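PDB 5YLY: nitrate reductase from Ulva prolifera, which catalyses the NADH-dependent reduction of nitrate to nitrite, the first step of nitrate assimilation, this fragment being its FAD-binding cytochrome b5 reductase domain. Local coordinates for residues 190-196 and 221-225. Sequence-based numbering, arbitrary orientation.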
# COMPACT_ATOMS: atom_id res chain seq x y z
N ASP A 190 5.01 16.59 -11.77
CA ASP A 190 4.38 15.37 -12.27
C ASP A 190 2.88 15.64 -12.54
O ASP A 190 2.17 16.08 -11.64
CB ASP A 190 4.55 14.28 -11.19
CG ASP A 190 4.32 12.84 -11.63
OD1 ASP A 190 3.62 12.62 -12.61
OD2 ASP A 190 4.81 11.93 -10.93
N LEU A 191 2.40 15.36 -13.76
CA LEU A 191 0.98 15.56 -14.14
C LEU A 191 0.22 14.25 -14.33
O LEU A 191 -0.90 14.26 -14.83
CB LEU A 191 0.85 16.47 -15.38
CG LEU A 191 1.34 17.93 -15.23
CD1 LEU A 191 1.29 18.65 -16.56
CD2 LEU A 191 0.54 18.68 -14.16
N THR A 192 0.82 13.12 -13.90
CA THR A 192 0.18 11.81 -14.00
C THR A 192 -1.15 11.81 -13.23
O THR A 192 -1.23 12.41 -12.15
CB THR A 192 1.15 10.71 -13.46
OG1 THR A 192 2.38 10.84 -14.16
CG2 THR A 192 0.59 9.29 -13.66
N GLU A 193 -2.19 11.24 -13.83
CA GLU A 193 -3.52 11.13 -13.22
C GLU A 193 -3.66 9.75 -12.57
O GLU A 193 -3.05 8.77 -13.02
CB GLU A 193 -4.65 11.30 -14.25
CG GLU A 193 -4.66 12.60 -15.02
CD GLU A 193 -5.75 12.59 -16.08
OE1 GLU A 193 -5.48 12.14 -17.22
OE2 GLU A 193 -6.88 12.99 -15.76
N ILE A 194 -4.51 9.67 -11.55
CA ILE A 194 -4.69 8.43 -10.80
C ILE A 194 -6.16 8.14 -10.57
O ILE A 194 -6.92 9.05 -10.29
CB ILE A 194 -3.97 8.55 -9.40
CG1 ILE A 194 -2.43 8.74 -9.53
CG2 ILE A 194 -4.30 7.38 -8.45
CD1 ILE A 194 -1.83 9.36 -8.20
N ARG A 195 -6.52 6.85 -10.60
CA ARG A 195 -7.84 6.41 -10.18
C ARG A 195 -7.64 5.29 -9.19
O ARG A 195 -6.96 4.32 -9.52
CB ARG A 195 -8.71 5.91 -11.37
CG ARG A 195 -9.14 7.03 -12.32
CD ARG A 195 -10.07 8.04 -11.66
NE ARG A 195 -10.47 9.10 -12.60
CZ ARG A 195 -9.79 10.23 -12.81
NH1 ARG A 195 -8.64 10.46 -12.17
NH2 ARG A 195 -10.24 11.11 -13.70
N LEU A 196 -8.20 5.42 -7.99
CA LEU A 196 -8.09 4.35 -7.01
C LEU A 196 -9.43 3.69 -6.77
O LEU A 196 -10.44 4.38 -6.56
CB LEU A 196 -7.50 4.91 -5.68
CG LEU A 196 -7.55 3.96 -4.45
CD1 LEU A 196 -6.63 2.74 -4.64
CD2 LEU A 196 -7.17 4.73 -3.16
N ASP A 221 -8.39 17.46 -9.67
CA ASP A 221 -8.38 17.16 -11.09
C ASP A 221 -7.39 16.08 -11.45
O ASP A 221 -7.28 15.75 -12.63
CB ASP A 221 -8.11 18.43 -11.91
CG ASP A 221 -9.21 19.46 -11.88
OD1 ASP A 221 -10.29 19.15 -11.34
OD2 ASP A 221 -9.02 20.55 -12.43
N ARG A 222 -6.63 15.55 -10.46
CA ARG A 222 -5.59 14.55 -10.73
C ARG A 222 -5.89 13.18 -10.14
O ARG A 222 -5.30 12.20 -10.56
CB ARG A 222 -4.19 15.06 -10.27
CG ARG A 222 -3.60 16.05 -11.29
CD ARG A 222 -2.15 15.75 -11.62
NE ARG A 222 -1.27 16.35 -10.62
CZ ARG A 222 -0.27 15.71 -10.06
NH1 ARG A 222 0.05 14.49 -10.48
NH2 ARG A 222 0.46 16.30 -9.12
N VAL A 223 -6.83 13.10 -9.21
CA VAL A 223 -7.15 11.80 -8.59
C VAL A 223 -8.62 11.69 -8.26
O VAL A 223 -9.28 12.70 -7.95
CB VAL A 223 -6.22 11.57 -7.34
CG1 VAL A 223 -6.50 12.59 -6.22
CG2 VAL A 223 -6.33 10.14 -6.80
N LYS A 224 -9.15 10.46 -8.36
CA LYS A 224 -10.48 10.09 -7.87
C LYS A 224 -10.33 8.82 -7.08
O LYS A 224 -9.50 7.95 -7.42
CB LYS A 224 -11.49 9.89 -8.99
CG LYS A 224 -11.90 11.20 -9.66
CD LYS A 224 -13.06 10.97 -10.65
CE LYS A 224 -13.30 12.21 -11.49
NZ LYS A 224 -13.70 13.37 -10.65
N ILE A 225 -11.11 8.70 -5.99
CA ILE A 225 -11.07 7.51 -5.16
C ILE A 225 -12.48 6.96 -5.02
O ILE A 225 -13.42 7.72 -4.76
CB ILE A 225 -10.40 7.80 -3.78
CG1 ILE A 225 -8.93 8.31 -3.94
CG2 ILE A 225 -10.44 6.56 -2.87
CD1 ILE A 225 -8.42 9.04 -2.81
O HOH W 1 -7.88 13.00 -13.27
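Ile194 and Val223 start a parallel strand pairing that runs on through Arg195 with Lys224 and Leu196 with Ile225. Ile194 N donates to Arg222 O at 2.8 Å, Lys224 N returns a longer bond to Ile194 O, and Leu196 N reaches Lys224 O at 2.9 Å. On the face of Ile194 and Leu196 the contact is apolar: Ile194 CG2 lies beside Val223 CG2 at 3.8 Å, while the Leu196 side chain slants across that of Ile225.

On the other face, Arg195 turns back at chi2 (-65°) and lays its guanidinium group flat against the Lys224 chain, with Lys224 CG over its centre. Arg195 NH1 donates to Ile194 O at 2.9 Å from above the carbonyl plane; Lys224 N meets the same oxygen from the opposite face. Water 1, in the guanidinium plane, accepts from Arg195 NH1 and sits over the start of the pairing on the Arg195 face, near Glu193 OE2 and Asp221 O.

Just before strand 223-229, Arg222 bends at chi2 and chi3 to send its guanidinium group toward the 190-192 loop. Its NH1 donates in plane to a lone pair of Thr192 O at 3.0 Å, while the Asp190 carbonyl lies over one face, offset toward the rim, its oxygen too poorly angled to take a hydrogen bond from NH1. Asp190 OD1 accepts from Thr192 N at 3.1 Å, an Asx turn; the Thr192 OG1 hydroxyl also donates to Asp190 OD1, on its syn lone pair, at 2.7 Å. Tyr147 OH hydrogen-bonds to both Asp190 OD2 and Thr192 OG1.

Strands 193-200 and 223-229 and the intervening helix 209-218 form a right-handed beta-alpha-beta crossover of the Rossmann-like NAD-binding domain. That helix packs Leu212 on Leu196 and Ile225, Ile184 of helix 174-185 touches Ile194, and strand 164-170 continues the parallel sheet beyond strand 193-200.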